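Local coordinates for protein putative acid phosphatase WZB (Escherichia coli, PDB 2WMY) that probably removes phosphate from phosphotyrosine side chains of proteins, releasing the free tyrosine and phosphate, at residues L12-G17 with A41-L46; I19-I24 with K117-P122; D83-M88 with R104-L109. The protein carries 1 engineered substitution. One frame throughout, in Å; residues are numbered along the deposited sequence.

Contact 1: residues L12-G17 with A41-L46. With SO4 (sulfate ion), chain I.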
loop_
_atom_site.group_PDB
_atom_site.type_symbol
_atom_site.label_atom_id
_atom_site.label_comp_id
_atom_site.label_asym_id
_atom_site.label_seq_id
_atom_site.Cartn_x
_atom_site.Cartn_y
_atom_site.Cartn_z
ATOM N N LEU A 12 -2.571 -1.616 7.611
ATOM C CA LEU A 12 -3.142 -2.143 6.375
ATOM C C LEU A 12 -2.847 -1.184 5.225
ATOM O O LEU A 12 -3.329 -0.048 5.211
ATOM C CB LEU A 12 -4.656 -2.358 6.518
ATOM C CG LEU A 12 -5.359 -3.052 5.338
ATOM C CD1 LEU A 12 -4.849 -4.484 5.127
ATOM C CD2 LEU A 12 -6.868 -3.052 5.527
ATOM N N VAL A 13 -2.045 -1.639 4.266
ATOM C CA VAL A 13 -1.728 -0.846 3.081
ATOM C C VAL A 13 -2.722 -1.115 1.948
ATOM O O VAL A 13 -2.972 -2.260 1.584
ATOM C CB VAL A 13 -0.292 -1.129 2.595
ATOM C CG1 VAL A 13 0.066 -0.216 1.427
ATOM C CG2 VAL A 13 0.696 -0.940 3.742
ATOM N N ILE A 14 -3.284 -0.062 1.372
ATOM C CA ILE A 14 -4.375 -0.256 0.426
ATOM C C ILE A 14 -4.235 0.498 -0.892
ATOM O O ILE A 14 -3.967 1.708 -0.912
ATOM C CB ILE A 14 -5.722 0.144 1.066
ATOM C CG1 ILE A 14 -5.917 -0.594 2.396
ATOM C CG2 ILE A 14 -6.868 -0.117 0.091
ATOM C CD1 ILE A 14 -6.987 -0.005 3.272
ATOM N N CYS A 15 -4.429 -0.229 -1.994
ATOM C CA CYS A 15 -4.548 0.385 -3.307
ATOM C C CYS A 15 -5.825 -0.098 -3.988
ATOM O O CYS A 15 -6.852 -0.325 -3.334
ATOM C CB CYS A 15 -3.306 0.129 -4.185
ATOM S SG CYS A 15 -2.906 -1.600 -4.586
ATOM N N THR A 16 -5.772 -0.253 -5.302
ATOM C CA THR A 16 -6.953 -0.693 -6.032
ATOM C C THR A 16 -6.910 -2.183 -6.328
ATOM O O THR A 16 -7.735 -2.943 -5.828
ATOM C CB THR A 16 -7.107 0.084 -7.322
ATOM O OG1 THR A 16 -7.132 1.475 -7.004
ATOM C CG2 THR A 16 -8.396 -0.306 -8.035
ATOM N N GLY A 17 -5.933 -2.601 -7.128
ATOM C CA GLY A 17 -5.826 -3.992 -7.514
ATOM C C GLY A 17 -5.188 -4.902 -6.478
ATOM O O GLY A 17 -5.369 -6.111 -6.545
ATOM N N ALA A 41 -4.366 -4.752 0.907
ATOM C CA ALA A 41 -5.590 -5.160 0.214
ATOM C C ALA A 41 -6.014 -4.084 -0.780
ATOM O O ALA A 41 -5.421 -3.005 -0.836
ATOM C CB ALA A 41 -6.705 -5.437 1.208
ATOM N N GLY A 42 -7.038 -4.378 -1.570
ATOM C CA GLY A 42 -7.429 -3.481 -2.636
ATOM C C GLY A 42 -8.920 -3.282 -2.748
ATOM O O GLY A 42 -9.701 -4.230 -2.629
ATOM N N VAL A 43 -9.326 -2.039 -2.982
ATOM C CA VAL A 43 -10.746 -1.739 -3.097
ATOM C C VAL A 43 -11.333 -2.313 -4.394
ATOM O O VAL A 43 -12.545 -2.425 -4.525
ATOM C CB VAL A 43 -11.034 -0.234 -2.988
ATOM C CG1 VAL A 43 -10.657 0.280 -1.598
ATOM C CG2 VAL A 43 -10.285 0.526 -4.072
ATOM N N GLY A 44 -10.467 -2.677 -5.341
ATOM C CA GLY A 44 -10.889 -3.349 -6.564
ATOM C C GLY A 44 -9.993 -4.541 -6.850
ATOM O O GLY A 44 -9.503 -4.729 -7.960
ATOM N N ALA A 45 -9.787 -5.363 -5.833
ATOM C CA ALA A 45 -8.692 -6.320 -5.856
ATOM C C ALA A 45 -8.878 -7.427 -6.879
ATOM O O ALA A 45 -9.996 -7.858 -7.155
ATOM C CB ALA A 45 -8.472 -6.915 -4.467
ATOM N N LEU A 46 -7.764 -7.872 -7.443
ATOM C CA LEU A 46 -7.748 -9.077 -8.260
ATOM C C LEU A 46 -7.427 -10.248 -7.330
ATOM O O LEU A 46 -6.265 -10.597 -7.124
ATOM C CB LEU A 46 -6.724 -8.956 -9.400
ATOM C CG LEU A 46 -6.973 -7.836 -10.428
ATOM C CD1 LEU A 46 -5.920 -7.874 -11.523
ATOM C CD2 LEU A 46 -8.366 -7.940 -11.035
HETATM S S SO4 I . -2.696 -1.442 -8.248
HETATM O O1 SO4 I . -2.616 -2.794 -7.678
HETATM O O2 SO4 I . -2.722 -1.542 -9.711
HETATM O O3 SO4 I . -3.898 -0.722 -7.801
HETATM O O4 SO4 I . -1.524 -0.686 -7.792
#
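Ile14 pairs with Ala41 and Cys15 with Gly42 in parallel register, the strands being laced by Ala41 N to Val13 O (2.9 Å) and Cys15 N to Ala41 O (3.2 Å). These are the two strands of a beta-alpha-beta unit, and the first opens into the phosphate-binding P-loop of the low molecular weight phosphatases. Past Gly42 the backbone bonds continue into the loops: Val43 N to Cys15 O, Gly44 N to Thr16 O (2.8 Å) and Leu46 N to Gly17 O. Gly42 CA lies so close to Thr16 O that a CB at this position would run into that oxygen.

Among the side chains, with CG1 of Ile14 beside the backbone N (chi1 -53°), the Ile14 CG2 methyl is left lying against Ala41 O at 3.4 Å, with CG1 of Val43 next to it. The other Val43 branch, CG2, rests on Cys15 O (3.6 Å). Thr16 turns its CG2 methyl to the backbone of Gly44, while OG1 hydrogen-bonds His92 NE2.

The loop also holds a sulfate ion. Its O3 takes two backbone N-H groups, a nearly straight one from Gly17 N (2.9 Å, 170°) and a more bent one from Thr16 N (3.2 Å). Cys15, the predicted nucleophile, has its sulfur between backbone N and carbonyl carbon (chi1 61°), placing SG 3.3 Å from sulfate O1.

Contact 2: residues I19-I24 with K117-P122. With SO4 (sulfate ion), chain I.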
loop_
_atom_site.group_PDB
_atom_site.type_symbol
_atom_site.label_atom_id
_atom_site.label_comp_id
_atom_site.label_asym_id
_atom_site.label_seq_id
_atom_site.Cartn_x
_atom_site.Cartn_y
_atom_site.Cartn_z
ATOM N N ILE A 19 -2.153 -5.492 -6.498
ATOM C CA ILE A 19 -1.156 -6.231 -7.281
ATOM C C ILE A 19 0.045 -5.369 -7.698
ATOM O O ILE A 19 1.069 -5.899 -8.110
ATOM C CB ILE A 19 -1.771 -6.895 -8.531
ATOM C CG1 ILE A 19 -2.288 -5.841 -9.507
ATOM C CG2 ILE A 19 -2.886 -7.852 -8.143
ATOM C CD1 ILE A 19 -2.847 -6.442 -10.787
ATOM N N CYS A 20 -0.073 -4.047 -7.578
ATOM C CA CYS A 20 1.062 -3.162 -7.848
ATOM C C CYS A 20 1.546 -2.379 -6.622
ATOM O O CYS A 20 2.572 -2.713 -6.043
ATOM C CB CYS A 20 0.737 -2.191 -8.982
ATOM S SG CYS A 20 0.333 -2.971 -10.555
ATOM N N ARG A 21 0.795 -1.350 -6.224
ATOM C CA ARG A 21 1.244 -0.418 -5.180
ATOM C C ARG A 21 1.278 -0.974 -3.759
ATOM O O ARG A 21 2.317 -0.916 -3.106
ATOM C CB ARG A 21 0.427 0.881 -5.206
ATOM C CG ARG A 21 0.674 1.716 -6.456
ATOM C CD ARG A 21 -0.395 2.771 -6.637
ATOM N NE ARG A 21 -1.670 2.180 -7.029
ATOM C CZ ARG A 21 -2.767 2.886 -7.257
ATOM N NH1 ARG A 21 -2.724 4.201 -7.138
ATOM N NH2 ARG A 21 -3.896 2.284 -7.625
ATOM N N SER A 22 0.151 -1.477 -3.256
ATOM C CA SER A 22 0.152 -1.929 -1.860
ATOM C C SER A 22 1.128 -3.085 -1.579
ATOM O O SER A 22 1.798 -3.093 -0.542
ATOM C CB SER A 22 -1.264 -2.173 -1.293
ATOM O OG SER A 22 -2.009 -3.142 -2.010
ATOM N N PRO A 23 1.261 -4.038 -2.511
ATOM C CA PRO A 23 2.225 -5.101 -2.196
ATOM C C PRO A 23 3.629 -4.528 -2.021
ATOM O O PRO A 23 4.416 -5.018 -1.217
ATOM C CB PRO A 23 2.184 -6.010 -3.431
ATOM C CG PRO A 23 0.983 -5.605 -4.203
ATOM C CD PRO A 23 0.685 -4.182 -3.859
ATOM N N ILE A 24 3.940 -3.496 -2.791
ATOM C CA ILE A 24 5.240 -2.852 -2.693
ATOM C C ILE A 24 5.341 -2.017 -1.411
ATOM O O ILE A 24 6.333 -2.085 -0.693
ATOM C CB ILE A 24 5.522 -2.005 -3.943
ATOM C CG1 ILE A 24 5.811 -2.933 -5.128
ATOM C CG2 ILE A 24 6.678 -1.054 -3.692
ATOM C CD1 ILE A 24 5.969 -2.205 -6.464
ATOM N N LYS A 117 1.042 14.156 -2.364
ATOM C CA LYS A 117 0.688 13.044 -1.483
ATOM C C LYS A 117 0.150 11.803 -2.186
ATOM O O LYS A 117 0.154 10.718 -1.623
ATOM C CB LYS A 117 -0.314 13.502 -0.419
ATOM C CG LYS A 117 0.117 14.736 0.342
ATOM C CD LYS A 117 -0.687 14.928 1.612
ATOM C CE LYS A 117 -0.406 16.298 2.216
ATOM N NZ LYS A 117 1.011 16.730 1.980
ATOM N N GLU A 118 -0.325 11.955 -3.411
ATOM C CA GLU A 118 -0.962 10.832 -4.078
ATOM C C GLU A 118 0.048 9.930 -4.788
ATOM O O GLU A 118 0.948 10.408 -5.483
ATOM C CB GLU A 118 -2.033 11.334 -5.049
ATOM C CG GLU A 118 -2.778 10.236 -5.766
ATOM C CD GLU A 118 -4.176 10.654 -6.159
ATOM O OE1 GLU A 118 -4.471 10.661 -7.371
ATOM O OE2 GLU A 118 -4.974 10.976 -5.256
ATOM N N ILE A 119 -0.093 8.622 -4.593
ATOM C CA ILE A 119 0.702 7.657 -5.347
ATOM C C ILE A 119 -0.091 7.236 -6.587
ATOM O O ILE A 119 -1.081 6.519 -6.469
ATOM C CB ILE A 119 1.020 6.407 -4.504
ATOM C CG1 ILE A 119 1.456 6.803 -3.087
ATOM C CG2 ILE A 119 2.063 5.537 -5.201
ATOM C CD1 ILE A 119 2.832 7.434 -3.006
ATOM N N PRO A 120 0.344 7.677 -7.781
ATOM C CA PRO A 120 -0.413 7.426 -9.012
ATOM C C PRO A 120 -0.471 5.938 -9.321
ATOM O O PRO A 120 0.342 5.176 -8.802
ATOM C CB PRO A 120 0.403 8.157 -10.094
ATOM C CG PRO A 120 1.324 9.067 -9.345
ATOM C CD PRO A 120 1.604 8.384 -8.050
ATOM N N ASP A 121 -1.428 5.547 -10.157
ATOM C CA ASP A 121 -1.650 4.154 -10.542
ATOM C C ASP A 121 -0.740 3.790 -11.717
ATOM O O ASP A 121 -0.851 4.394 -12.779
ATOM C CB ASP A 121 -3.112 3.998 -10.961
ATOM C CG ASP A 121 -3.490 2.564 -11.301
ATOM O OD1 ASP A 121 -2.601 1.696 -11.366
ATOM O OD2 ASP A 121 -4.694 2.316 -11.515
ATOM N N PRO A 122 0.162 2.811 -11.523
ATOM C CA PRO A 122 1.126 2.386 -12.539
ATOM C C PRO A 122 0.608 1.230 -13.385
ATOM O O PRO A 122 1.251 0.882 -14.373
ATOM C CB PRO A 122 2.310 1.867 -11.706
ATOM C CG PRO A 122 1.750 1.556 -10.347
ATOM C CD PRO A 122 0.312 2.020 -10.290
HETATM S S SO4 I . -2.696 -1.442 -8.248
HETATM O O1 SO4 I . -2.616 -2.794 -7.678
HETATM O O2 SO4 I . -2.722 -1.542 -9.711
HETATM O O3 SO4 I . -3.898 -0.722 -7.801
HETATM O O4 SO4 I . -1.524 -0.686 -7.792
HETATM O O HOH W 1 -6.580 3.296 -9.140
#
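Arg21 links Ile119 and Asp121 to the bound sulfate. NE gives its hydrogen to sulfate O4 (3.0 Å) and NH2 points almost straight at O3 (3.0 Å, 175°), while Arg21 N also reaches O4 and the N-H groups of Ile19 and Cys20 share O1. In the guanidinium plane, Arg21 NH1 bonds Ile119 O at 2.9 Å. A bend at chi3 (-71°) turns the group to meet both.

The CA of Asp121, the predicted proton donor, lies over one face near the rim, and its carboxylate is stacked 10° from parallel to the guanidinium; Asp121 OD2 stands 4.0 Å from Arg21 NH2, a long salt bridge of charge alone, with no N-H directed at it. A water bridges NH2 and OD2. Asp121 OD1 is held by Tyr123 N and comes within 3.6 Å of sulfate O2.

Pro122 CD packs on Arg21 CD (3.8 Å), and Glu89 adds a salt bridge to NH1. A methionine in place of this arginine would probably leave O3 and O4 to backbone donors alone, and Glu89 and Ile119 O without the guanidinium.

Ile119 and Pro122 back onto helix 127-147 through Val133 and Phe130, whereas Arg21, leading into helix 21-32, touches Cys15 of strand 10-15.

Contact 3: residues D83-M88 with R104-L109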
loop_
_atom_site.group_PDB
_atom_site.type_symbol
_atom_site.label_atom_id
_atom_site.label_comp_id
_atom_site.label_asym_id
_atom_site.label_seq_id
_atom_site.Cartn_x
_atom_site.Cartn_y
_atom_site.Cartn_z
ATOM N N ASP A 83 -4.798 -1.041 13.026
ATOM C CA ASP A 83 -4.862 0.211 13.777
ATOM C C ASP A 83 -4.722 1.420 12.866
ATOM O O ASP A 83 -5.053 2.540 13.257
ATOM C CB ASP A 83 -3.765 0.253 14.837
ATOM C CG ASP A 83 -3.790 -0.956 15.751
ATOM O OD1 ASP A 83 -4.896 -1.402 16.132
ATOM O OD2 ASP A 83 -2.698 -1.458 16.088
ATOM N N LEU A 84 -4.230 1.184 11.655
ATOM C CA LEU A 84 -3.949 2.257 10.714
ATOM C C LEU A 84 -4.055 1.765 9.265
ATOM O O LEU A 84 -3.465 0.746 8.896
ATOM C CB LEU A 84 -2.547 2.819 10.976
ATOM C CG LEU A 84 -2.022 3.878 10.008
ATOM C CD1 LEU A 84 -2.749 5.205 10.229
ATOM C CD2 LEU A 84 -0.530 4.058 10.182
ATOM N N LEU A 85 -4.814 2.500 8.454
ATOM C CA LEU A 85 -4.948 2.220 7.033
ATOM C C LEU A 85 -4.203 3.290 6.246
ATOM O O LEU A 85 -4.340 4.485 6.518
ATOM C CB LEU A 85 -6.426 2.227 6.612
ATOM C CG LEU A 85 -7.340 1.034 6.914
ATOM C CD1 LEU A 85 -7.273 0.622 8.362
ATOM C CD2 LEU A 85 -8.778 1.366 6.518
ATOM N N LEU A 86 -3.424 2.859 5.262
ATOM C CA LEU A 86 -2.720 3.784 4.390
ATOM C C LEU A 86 -3.153 3.542 2.954
ATOM O O LEU A 86 -2.921 2.462 2.406
ATOM C CB LEU A 86 -1.201 3.622 4.550
ATOM C CG LEU A 86 -0.668 4.053 5.922
ATOM C CD1 LEU A 86 0.831 3.868 6.010
ATOM C CD2 LEU A 86 -1.045 5.508 6.209
ATOM N N VAL A 87 -3.795 4.538 2.352
ATOM C CA VAL A 87 -4.328 4.384 1.002
ATOM C C VAL A 87 -3.549 5.222 -0.003
ATOM O O VAL A 87 -2.942 6.227 0.354
ATOM C CB VAL A 87 -5.827 4.712 0.904
ATOM C CG1 VAL A 87 -6.617 3.950 1.954
ATOM C CG2 VAL A 87 -6.059 6.209 1.035
ATOM N N MET A 88 -3.573 4.793 -1.261
ATOM C CA MET A 88 -2.705 5.368 -2.274
ATOM C C MET A 88 -3.262 6.678 -2.819
ATOM O O MET A 88 -2.520 7.631 -3.036
ATOM C CB MET A 88 -2.473 4.355 -3.401
ATOM C CG MET A 88 -1.773 3.077 -2.946
ATOM S SD MET A 88 -0.132 3.445 -2.287
ATOM C CE MET A 88 0.220 1.952 -1.352
ATOM N N ARG A 104 -12.616 5.198 8.605
ATOM C CA ARG A 104 -12.181 6.462 8.019
ATOM C C ARG A 104 -11.335 7.291 8.984
ATOM O O ARG A 104 -10.434 8.017 8.562
ATOM C CB ARG A 104 -13.394 7.270 7.547
ATOM C CG ARG A 104 -13.045 8.563 6.828
ATOM C CD ARG A 104 -12.042 8.329 5.695
ATOM N NE ARG A 104 -11.777 9.556 4.946
ATOM C CZ ARG A 104 -10.778 10.399 5.204
ATOM N NH1 ARG A 104 -9.927 10.153 6.190
ATOM N NH2 ARG A 104 -10.631 11.492 4.471
ATOM N N GLY A 105 -11.627 7.170 10.278
ATOM C CA GLY A 105 -10.937 7.932 11.305
ATOM C C GLY A 105 -9.502 7.511 11.576
ATOM O O GLY A 105 -8.771 8.185 12.310
ATOM N N LYS A 106 -9.094 6.392 10.992
ATOM C CA LYS A 106 -7.740 5.889 11.172
ATOM C C LYS A 106 -7.101 5.633 9.808
ATOM O O LYS A 106 -6.173 4.847 9.677
ATOM C CB LYS A 106 -7.750 4.605 12.002
ATOM C CG LYS A 106 -8.503 3.463 11.343
ATOM C CD LYS A 106 -8.386 2.166 12.135
ATOM C CE LYS A 106 -9.535 1.235 11.786
ATOM N NZ LYS A 106 -9.418 -0.113 12.401
ATOM N N THR A 107 -7.619 6.310 8.793
ATOM C CA THR A 107 -7.092 6.198 7.446
ATOM C C THR A 107 -6.329 7.462 7.051
ATOM O O THR A 107 -6.781 8.581 7.295
ATOM C CB THR A 107 -8.221 5.954 6.429
ATOM O OG1 THR A 107 -8.945 4.774 6.792
ATOM C CG2 THR A 107 -7.652 5.770 5.028
ATOM N N MET A 108 -5.161 7.272 6.449
ATOM C CA MET A 108 -4.402 8.380 5.881
ATOM C C MET A 108 -3.755 7.945 4.568
ATOM O O MET A 108 -3.684 6.754 4.261
ATOM C CB MET A 108 -3.353 8.886 6.871
ATOM C CG MET A 108 -3.961 9.471 8.167
ATOM S SD MET A 108 -2.711 9.828 9.420
ATOM C CE MET A 108 -1.851 11.217 8.678
ATOM N N LEU A 109 -3.317 8.916 3.779
ATOM C CA LEU A 109 -2.631 8.615 2.533
ATOM C C LEU A 109 -1.268 7.993 2.806
ATOM O O LEU A 109 -0.604 8.339 3.778
ATOM C CB LEU A 109 -2.483 9.880 1.701
ATOM C CG LEU A 109 -3.848 10.397 1.252
ATOM C CD1 LEU A 109 -3.770 11.853 0.798
ATOM C CD2 LEU A 109 -4.384 9.500 0.151
#
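Lys106 closes over the start of strand 84-87, whose parallel neighbour, strand 107-109, runs at 32° to it. Three backbone bonds hold the pair: Leu85 N to Lys106 O is nearly straight (3.0 Å, 176°), Met108 N meets Leu85 O at 2.9 Å, and Val87 N meets Met108 O at 2.9 Å.

The side chain of Lys106 leaves CA with CG lodged between backbone N and carbonyl carbon (chi1 63°) and is extended from there on, which carries it across the chain at Asp83. Lys106 CB sits 3.6 Å from Asp83 O, CG passes a little farther from that oxygen, and Lys106 CD touches Asp83 O again at 3.5 Å. Lys106 CE then meets Leu85 CD1 at 4.1 Å, and NZ ends in hydrogen bonds to the carbonyl oxygens of Tyr82 and Ala79.

On the face bearing Leu85 and Thr107, Leu85 CD2 packs against Thr107 OG1 (3.4 Å), whose hydrogen bond is to Ala103 O. The methyl CG2 of Thr107 meets Val87 CG1 at 3.7 Å, the two side chains crossing at about a right angle, and Val87 CG2 reaches CD2 of Leu109. On the opposite face, Leu86 CD2 nears Met108 CB, and both residues touch Trp144 of helix 127-147.

With helix 90-99 as the connection, the strands make a beta-alpha-beta crossover at the edge of the four-stranded parallel sheet of low molecular weight phosphatases.

Contacts 1 and 2 bind the same sulfate, their centres about 9 Å apart, and together bring the predicted nucleophile, arginine and proton donor around it, consistent with a site for the substrate phosphate. They meet directly where Cys15 SG lies 3.1 Å from Ser22 OG. Contact 3, whose centre is about 13 Å from that of contact 1, belongs to the same sheet: strands 10-15 and 84-87 are neighbours, with a probable hydrogen bond from Ile14 N to Leu86 O (2.8 Å). Met88 then ties contact 3 to contact 2, its O lying 3.0 Å from Ile119 N in another probable hydrogen bond and its CB packing on Arg21 NH1.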